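Local coordinates for protein 1d10 (Caenorhabditis elegans, PDB 1T9F), which is of unknown function but carries three MIR repeats and a beta-trefoil fold like that of SDF2-type proteins, at residues 48-60 / 74-86. Numbering follows the deposited sequence.
Sequences DINSHWQIFPALN and KIRLKHLTTGTFL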
ATOM      1  N   ASP A  48       5.416   9.974 -10.582  1.00 58.48           N
ATOM      2  CA  ASP A  48       6.647  10.144  -9.807  1.00 48.34           C
ATOM      3  C   ASP A  48       7.179   8.738  -9.525  1.00 41.75           C
ATOM      4  O   ASP A  48       6.439   7.867  -9.062  1.00 31.83           O
ATOM      5  CB  ASP A  48       6.366  10.883  -8.489  1.00 57.14           C
ATOM      6  CG  ASP A  48       7.631  11.132  -7.665  1.00 56.40           C
ATOM      7  OD1 ASP A  48       7.538  11.802  -6.613  1.00 59.39           O
ATOM      8  OD2 ASP A  48       8.715  10.660  -8.060  1.00 54.73           O
ATOM      9  N   ILE A  49       8.456   8.524  -9.819  1.00 32.35           N
ATOM     10  CA  ILE A  49       9.081   7.223  -9.624  1.00 25.91           C
ATOM     11  C   ILE A  49       8.948   6.675  -8.199  1.00 19.03           C
ATOM     12  O   ILE A  49       8.873   5.462  -8.004  1.00 19.16           O
ATOM     13  CB  ILE A  49      10.581   7.268 -10.032  1.00 34.74           C
ATOM     14  CG1 ILE A  49      11.189   5.862  -9.961  1.00 33.93           C
ATOM     15  CG2 ILE A  49      11.343   8.229  -9.133  1.00 32.14           C
ATOM     16  CD1 ILE A  49      10.553   4.863 -10.917  1.00 39.73           C
ATOM     17  N   ASN A  50       8.918   7.560  -7.207  1.00 15.02           N
ATOM     18  CA  ASN A  50       8.782   7.127  -5.826  1.00 19.43           C
ATOM     19  C   ASN A  50       7.345   6.704  -5.507  1.00 18.39           C
ATOM     20  O   ASN A  50       7.049   6.352  -4.369  1.00 15.94           O
ATOM     21  CB  ASN A  50       9.218   8.237  -4.857  1.00 16.04           C
ATOM     22  CG  ASN A  50      10.717   8.511  -4.917  1.00 22.48           C
ATOM     23  OD1 ASN A  50      11.531   7.613  -4.710  1.00 24.04           O
ATOM     24  ND2 ASN A  50      11.082   9.750  -5.212  1.00 25.64           N
ATOM     25  N   SER A  51       6.462   6.745  -6.506  1.00 10.93           N
ATOM     26  CA  SER A  51       5.069   6.344  -6.305  1.00 16.19           C
ATOM     27  C   SER A  51       4.800   4.991  -6.944  1.00 21.33           C
ATOM     28  O   SER A  51       3.647   4.545  -7.011  1.00 17.16           O
ATOM     29  CB  SER A  51       4.099   7.372  -6.904  1.00 22.74           C
ATOM     30  OG  SER A  51       4.178   8.609  -6.214  1.00 20.35           O
ATOM     31  N   HIS A  52       5.858   4.348  -7.434  1.00 15.32           N
ATOM     32  CA  HIS A  52       5.703   3.041  -8.060  1.00 15.60           C
ATOM     33  C   HIS A  52       5.948   1.908  -7.087  1.00 17.97           C
ATOM     34  O   HIS A  52       6.911   1.939  -6.303  1.00 15.73           O
ATOM     35  CB  HIS A  52       6.635   2.907  -9.260  1.00 20.63           C
ATOM     36  CG  HIS A  52       6.204   3.732 -10.429  1.00 29.15           C
ATOM     37  ND1 HIS A  52       6.408   5.091 -10.492  1.00 34.25           N
ATOM     38  CD2 HIS A  52       5.495   3.406 -11.534  1.00 34.44           C
ATOM     39  CE1 HIS A  52       5.840   5.569 -11.584  1.00 32.66           C
ATOM     40  NE2 HIS A  52       5.277   4.568 -12.234  1.00 36.38           N
ATOM     41  N   TRP A  53       5.059   0.917  -7.146  1.00 12.16           N
ATOM     42  CA  TRP A  53       5.126  -0.257  -6.288  1.00 11.86           C
ATOM     43  C   TRP A  53       5.034  -1.527  -7.116  1.00 14.14           C
ATOM     44  O   TRP A  53       4.356  -1.565  -8.143  1.00 21.98           O
ATOM     45  CB  TRP A  53       3.976  -0.250  -5.282  1.00 17.14           C
ATOM     46  CG  TRP A  53       3.935   0.951  -4.420  1.00 10.73           C
ATOM     47  CD1 TRP A  53       3.449   2.183  -4.749  1.00 11.99           C
ATOM     48  CD2 TRP A  53       4.404   1.045  -3.077  1.00  6.42           C
ATOM     49  NE1 TRP A  53       3.589   3.044  -3.684  1.00 13.45           N
ATOM     50  CE2 TRP A  53       4.172   2.367  -2.645  1.00  9.57           C
ATOM     51  CE3 TRP A  53       5.002   0.133  -2.189  1.00 15.25           C
ATOM     52  CZ2 TRP A  53       4.511   2.807  -1.364  1.00 12.29           C
ATOM     53  CZ3 TRP A  53       5.340   0.567  -0.915  1.00 10.32           C
ATOM     54  CH2 TRP A  53       5.092   1.895  -0.514  1.00 12.75           C
ATOM     55  N   GLN A  54       5.704  -2.578  -6.664  1.00 17.71           N
ATOM     56  CA  GLN A  54       5.662  -3.838  -7.381  1.00 14.84           C
ATOM     57  C   GLN A  54       4.944  -4.900  -6.577  1.00 12.80           C
ATOM     58  O   GLN A  54       5.249  -5.134  -5.406  1.00 14.15           O
ATOM     59  CB  GLN A  54       7.076  -4.315  -7.712  1.00 17.45           C
ATOM     60  CG  GLN A  54       7.096  -5.619  -8.495  1.00 13.96           C
ATOM     61  CD  GLN A  54       8.462  -5.904  -9.073  1.00 24.58           C
ATOM     62  OE1 GLN A  54       9.477  -5.623  -8.441  1.00 19.66           O
ATOM     63  NE2 GLN A  54       8.496  -6.472 -10.274  1.00 26.83           N
ATOM     64  N   ILE A  55       3.980  -5.544  -7.212  1.00 15.05           N
ATOM     65  CA  ILE A  55       3.214  -6.591  -6.562  1.00 13.28           C
ATOM     66  C   ILE A  55       4.022  -7.876  -6.463  1.00 16.62           C
ATOM     67  O   ILE A  55       4.521  -8.384  -7.469  1.00 18.18           O
ATOM     68  CB  ILE A  55       1.912  -6.872  -7.330  1.00 20.34           C
ATOM     69  CG1 ILE A  55       1.072  -5.592  -7.385  1.00 16.93           C
ATOM     70  CG2 ILE A  55       1.134  -7.992  -6.647  1.00 25.84           C
ATOM     71  CD1 ILE A  55      -0.130  -5.707  -8.245  1.00 26.87           C
ATOM     72  N   PHE A  56       4.155  -8.378  -5.234  1.00 18.79           N
ATOM     73  CA  PHE A  56       4.877  -9.615  -4.946  1.00 17.95           C
ATOM     74  C   PHE A  56       3.920 -10.646  -4.353  1.00 22.55           C
ATOM     75  O   PHE A  56       2.906 -10.284  -3.756  1.00 16.92           O
ATOM     76  CB  PHE A  56       5.985  -9.369  -3.916  1.00 18.01           C
ATOM     77  CG  PHE A  56       7.325  -9.054  -4.518  1.00 19.86           C
ATOM     78  CD1 PHE A  56       7.518  -7.899  -5.260  1.00 17.42           C
ATOM     79  CD2 PHE A  56       8.398  -9.917  -4.332  1.00 28.23           C
ATOM     80  CE1 PHE A  56       8.765  -7.601  -5.809  1.00 22.82           C
ATOM     81  CE2 PHE A  56       9.657  -9.630  -4.880  1.00 28.46           C
ATOM     82  CZ  PHE A  56       9.835  -8.469  -5.617  1.00 23.30           C
ATOM     83  N   PRO A  57       4.230 -11.945  -4.507  1.00 25.91           N
ATOM     84  CA  PRO A  57       3.332 -12.953  -3.930  1.00 24.76           C
ATOM     85  C   PRO A  57       3.482 -12.840  -2.417  1.00 19.25           C
ATOM     86  O   PRO A  57       4.432 -12.213  -1.940  1.00 20.25           O
ATOM     87  CB  PRO A  57       3.882 -14.265  -4.485  1.00 25.61           C
ATOM     88  CG  PRO A  57       5.356 -13.979  -4.618  1.00 25.49           C
ATOM     89  CD  PRO A  57       5.369 -12.580  -5.198  1.00 23.57           C
ATOM     90  N   ALA A  58       2.550 -13.421  -1.665  1.00 16.75           N
ATOM     91  CA  ALA A  58       2.601 -13.364  -0.206  1.00 23.14           C
ATOM     92  C   ALA A  58       3.922 -13.939   0.308  1.00 21.34           C
ATOM     93  O   ALA A  58       4.588 -14.691  -0.404  1.00 19.00           O
ATOM     94  CB  ALA A  58       1.425 -14.132   0.384  1.00 19.46           C
ATOM     95  N   LEU A  59       4.294 -13.587   1.536  1.00 19.96           N
ATOM     96  CA  LEU A  59       5.553 -14.063   2.117  1.00 28.31           C
ATOM     97  C   LEU A  59       5.789 -15.556   1.944  1.00 32.85           C
ATOM     98  O   LEU A  59       6.880 -15.977   1.552  1.00 35.59           O
ATOM     99  CB  LEU A  59       5.639 -13.726   3.608  1.00 23.94           C
ATOM    100  CG  LEU A  59       6.920 -14.245   4.283  1.00 28.15           C
ATOM    101  CD1 LEU A  59       8.127 -13.515   3.715  1.00 34.86           C
ATOM    102  CD2 LEU A  59       6.845 -14.037   5.787  1.00 37.55           C
ATOM    103  N   ASN A  60       4.779 -16.366   2.232  1.00 29.54           N
ATOM    104  CA  ASN A  60       4.952 -17.811   2.107  1.00 40.63           C
ATOM    105  C   ASN A  60       4.300 -18.411   0.865  1.00 42.82           C
ATOM    106  O   ASN A  60       3.874 -19.567   0.865  1.00 39.17           O
ATOM    107  CB  ASN A  60       4.437 -18.503   3.372  1.00 47.65           C
ATOM    108  CG  ASN A  60       5.223 -18.096   4.612  1.00 54.90           C
ATOM    109  OD1 ASN A  60       6.450 -18.232   4.655  1.00 51.31           O
ATOM    110  ND2 ASN A  60       4.522 -17.592   5.623  1.00 46.54           N
ATOM    111  N   LYS A  74      -3.374 -12.917  -0.488  1.00 19.99           N
ATOM    112  CA  LYS A  74      -2.470 -11.963   0.133  1.00 20.83           C
ATOM    113  C   LYS A  74      -1.355 -11.623  -0.848  1.00 23.59           C
ATOM    114  O   LYS A  74      -1.006 -12.432  -1.711  1.00 16.09           O
ATOM    115  CB  LYS A  74      -1.867 -12.544   1.420  1.00 21.63           C
ATOM    116  CG  LYS A  74      -2.863 -12.618   2.568  1.00 30.33           C
ATOM    117  CD  LYS A  74      -2.227 -13.072   3.864  1.00 34.71           C
ATOM    118  CE  LYS A  74      -1.869 -14.544   3.829  1.00 38.03           C
ATOM    119  NZ  LYS A  74      -1.424 -15.007   5.171  1.00 44.92           N
ATOM    120  N   ILE A  75      -0.833 -10.407  -0.738  1.00 18.64           N
ATOM    121  CA  ILE A  75       0.268  -9.964  -1.579  1.00 17.58           C
ATOM    122  C   ILE A  75       1.195  -9.137  -0.715  1.00 14.82           C
ATOM    123  O   ILE A  75       0.913  -8.888   0.452  1.00 16.80           O
ATOM    124  CB  ILE A  75      -0.183  -9.053  -2.742  1.00 15.70           C
ATOM    125  CG1 ILE A  75      -0.849  -7.782  -2.195  1.00 19.95           C
ATOM    126  CG2 ILE A  75      -1.104  -9.813  -3.665  1.00 21.39           C
ATOM    127  CD1 ILE A  75      -1.182  -6.736  -3.265  1.00 22.79           C
ATOM    128  N   ARG A  76       2.315  -8.743  -1.302  1.00 17.95           N
ATOM    129  CA  ARG A  76       3.279  -7.877  -0.659  1.00 15.08           C
ATOM    130  C   ARG A  76       3.499  -6.776  -1.690  1.00 13.78           C
ATOM    131  O   ARG A  76       3.386  -7.019  -2.893  1.00 17.71           O
ATOM    132  CB  ARG A  76       4.585  -8.624  -0.372  1.00 16.03           C
ATOM    133  CG  ARG A  76       4.566  -9.437   0.928  1.00 17.90           C
ATOM    134  CD  ARG A  76       5.913 -10.107   1.171  1.00 18.32           C
ATOM    135  NE  ARG A  76       6.197 -11.071   0.117  1.00 18.88           N
ATOM    136  CZ  ARG A  76       7.403 -11.551  -0.169  1.00 23.43           C
ATOM    137  NH1 ARG A  76       8.461 -11.159   0.527  1.00 19.98           N
ATOM    138  NH2 ARG A  76       7.550 -12.414  -1.169  1.00 14.71           N
ATOM    139  N   LEU A  77       3.785  -5.563  -1.231  1.00 15.59           N
ATOM    140  CA  LEU A  77       4.002  -4.456  -2.147  1.00 15.09           C
ATOM    141  C   LEU A  77       5.391  -3.874  -1.928  1.00 12.27           C
ATOM    142  O   LEU A  77       5.694  -3.334  -0.864  1.00 13.79           O
ATOM    143  CB  LEU A  77       2.938  -3.369  -1.940  1.00 20.55           C
ATOM    144  CG  LEU A  77       1.529  -3.686  -2.457  1.00 25.97           C
ATOM    145  CD1 LEU A  77       0.561  -2.567  -2.067  1.00 23.11           C
ATOM    146  CD2 LEU A  77       1.570  -3.841  -3.981  1.00 18.62           C
ATOM    147  N   LYS A  78       6.229  -3.996  -2.950  1.00 15.43           N
ATOM    148  CA  LYS A  78       7.596  -3.498  -2.891  1.00 13.62           C
ATOM    149  C   LYS A  78       7.737  -2.075  -3.435  1.00 13.33           C
ATOM    150  O   LYS A  78       7.301  -1.785  -4.552  1.00 16.33           O
ATOM    151  CB  LYS A  78       8.503  -4.436  -3.687  1.00 13.69           C
ATOM    152  CG  LYS A  78       9.990  -4.133  -3.537  1.00 20.49           C
ATOM    153  CD  LYS A  78      10.809  -5.089  -4.375  1.00 23.55           C
ATOM    154  CE  LYS A  78      12.295  -4.899  -4.148  1.00 33.61           C
ATOM    155  NZ  LYS A  78      13.060  -5.831  -5.004  1.00 29.81           N
ATOM    156  N   HIS A  79       8.320  -1.186  -2.642  1.00 10.64           N
ATOM    157  CA  HIS A  79       8.540   0.181  -3.088  1.00 15.52           C
ATOM    158  C   HIS A  79       9.797   0.101  -3.954  1.00 21.16           C
ATOM    159  O   HIS A  79      10.891  -0.173  -3.451  1.00 18.88           O
ATOM    160  CB  HIS A  79       8.750   1.106  -1.894  1.00 14.29           C
ATOM    161  CG  HIS A  79       8.929   2.538  -2.276  1.00 22.33           C
ATOM    162  ND1 HIS A  79      10.081   3.243  -1.999  1.00 17.69           N
ATOM    163  CD2 HIS A  79       8.100   3.403  -2.912  1.00 15.86           C
ATOM    164  CE1 HIS A  79       9.952   4.483  -2.443  1.00 24.14           C
ATOM    165  NE2 HIS A  79       8.759   4.605  -3.002  1.00 18.82           N
ATOM    166  N   LEU A  80       9.630   0.329  -5.252  1.00 18.40           N
ATOM    167  CA  LEU A  80      10.727   0.204  -6.204  1.00 22.07           C
ATOM    168  C   LEU A  80      12.015   0.958  -5.943  1.00 27.89           C
ATOM    169  O   LEU A  80      13.090   0.367  -6.000  1.00 28.20           O
ATOM    170  CB  LEU A  80      10.244   0.536  -7.619  1.00 27.86           C
ATOM    171  CG  LEU A  80       9.495  -0.560  -8.379  1.00 37.42           C
ATOM    172  CD1 LEU A  80       9.355  -0.142  -9.834  1.00 39.90           C
ATOM    173  CD2 LEU A  80      10.255  -1.879  -8.287  1.00 39.14           C
ATOM    174  N   THR A  81      11.923   2.247  -5.645  1.00 24.68           N
ATOM    175  CA  THR A  81      13.130   3.033  -5.434  1.00 33.21           C
ATOM    176  C   THR A  81      13.915   2.766  -4.155  1.00 36.80           C
ATOM    177  O   THR A  81      15.099   3.095  -4.094  1.00 36.81           O
ATOM    178  CB  THR A  81      12.828   4.540  -5.520  1.00 27.30           C
ATOM    179  OG1 THR A  81      11.920   4.908  -4.480  1.00 22.45           O
ATOM    180  CG2 THR A  81      12.202   4.874  -6.872  1.00 17.20           C
ATOM    181  N   THR A  82      13.287   2.180  -3.136  1.00 26.74           N
ATOM    182  CA  THR A  82      14.021   1.907  -1.900  1.00 24.64           C
ATOM    183  C   THR A  82      14.123   0.424  -1.569  1.00 26.22           C
ATOM    184  O   THR A  82      14.800   0.042  -0.618  1.00 27.05           O
ATOM    185  CB  THR A  82      13.406   2.638  -0.697  1.00 23.10           C
ATOM    186  OG1 THR A  82      12.087   2.132  -0.444  1.00 17.86           O
ATOM    187  CG2 THR A  82      13.343   4.136  -0.970  1.00 25.16           C
ATOM    188  N   GLY A  83      13.444  -0.405  -2.355  1.00 24.79           N
ATOM    189  CA  GLY A  83      13.493  -1.841  -2.143  1.00 32.71           C
ATOM    190  C   GLY A  83      12.789  -2.368  -0.905  1.00 30.03           C
ATOM    191  O   GLY A  83      12.896  -3.555  -0.590  1.00 25.94           O
ATOM    192  N   THR A  84      12.077  -1.489  -0.208  1.00 17.98           N
ATOM    193  CA  THR A  84      11.341  -1.842   0.998  1.00 19.89           C
ATOM    194  C   THR A  84       9.953  -2.416   0.659  1.00 19.98           C
ATOM    195  O   THR A  84       9.557  -2.452  -0.510  1.00 15.58           O
ATOM    196  CB  THR A  84      11.139  -0.603   1.874  1.00 18.62           C
ATOM    197  OG1 THR A  84      10.602   0.447   1.065  1.00 23.14           O
ATOM    198  CG2 THR A  84      12.457  -0.139   2.491  1.00 22.72           C
ATOM    199  N   PHE A  85       9.222  -2.852   1.684  1.00 17.92           N
ATOM    200  CA  PHE A  85       7.879  -3.402   1.497  1.00 18.35           C
ATOM    201  C   PHE A  85       6.842  -2.671   2.349  1.00 18.27           C
ATOM    202  O   PHE A  85       7.137  -2.237   3.463  1.00 23.05           O
ATOM    203  CB  PHE A  85       7.843  -4.901   1.849  1.00 22.41           C
ATOM    204  CG  PHE A  85       8.370  -5.800   0.759  1.00 21.72           C
ATOM    205  CD1 PHE A  85       9.712  -6.157   0.717  1.00 18.02           C
ATOM    206  CD2 PHE A  85       7.517  -6.277  -0.235  1.00 15.54           C
ATOM    207  CE1 PHE A  85      10.204  -6.975  -0.299  1.00 15.30           C
ATOM    208  CE2 PHE A  85       7.995  -7.093  -1.253  1.00 13.76           C
ATOM    209  CZ  PHE A  85       9.348  -7.445  -1.285  1.00 20.90           C
ATOM    210  N   LEU A  86       5.626  -2.527   1.824  1.00 19.81           N
ATOM    211  CA  LEU A  86       4.563  -1.877   2.577  1.00 12.06           C
ATOM    212  C   LEU A  86       4.417  -2.742   3.827  1.00 17.67           C
ATOM    213  O   LEU A  86       4.160  -3.948   3.736  1.00 19.96           O
ATOM    214  CB  LEU A  86       3.268  -1.893   1.778  1.00 16.62           C
ATOM    215  CG  LEU A  86       2.151  -1.035   2.349  1.00 15.69           C
ATOM    216  CD1 LEU A  86       2.586   0.440   2.347  1.00 15.71           C
ATOM    217  CD2 LEU A  86       0.895  -1.239   1.519  1.00 13.78           C
TER
HETATM  218  O   HOH W   1       9.227   3.601  -6.121  1.00 18.52           O
HETATM  219  O   HOH W   2      11.979  -6.207  -7.945  1.00 29.43           O
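Arg76 and Phe56 face each other as a hydrogen-bonded pair of antiparallel strands 53-57 and 74-79, and their flat groups stand almost perpendicular, ring and guanidinium planes 83° apart. A bend at chi3 (-64°) brings the guanidinium back along the partner chain, where it grips one carbonyl side-on: Arg76 NE lies 2.9 Å from Pro57 O, in the carbonyl plane, and Arg76 NH2 lies 3.2 Å from Pro57 O, well above that plane. Leu59 CA covers one guanidinium face and Phe56 CD2 the other, while NH1 reaches Ser111. With an alanine here, Pro57 O would probably lose both side-chain donors, and the space between Leu59 CA and the Phe56 ring would probably lose its filling. The Phe56 ring in turn receives the edge of Phe85, the two planes nearly at right angles and Phe85 CZ over its centre; extended Lys78 lays CD 3.5 Å from Phe56 CE1 on its way to a salt bridge with Glu108.

On the other face of the sheet, Trp53 and His79 form a non-hydrogen-bonded pair. His79 CB sits over the six-membered ring of Trp53, 4.0 Å from its centroid, and the imidazole turns an edge to the same ring. Held by Thr82 at ND1, His79 directs NE2 in its ring plane to Asn50 O, 2.8 Å away, though from above the carbonyl plane. Trp53 NE1 is hydrogen-bonded to Leu24 O. Farther along this face, Ile55 CG1 and Leu77 CD2 pack side by side at 3.9 Å.

The two strands are neighbours in the six-stranded barrel of the beta-trefoil. Their chemistry implies a junction in which backbone pairing sets the register, while side-chain N-H groups of Arg76 and His79 reach the carbonyls of Pro57 and Asn50 and so add bonds to the backbone pairing.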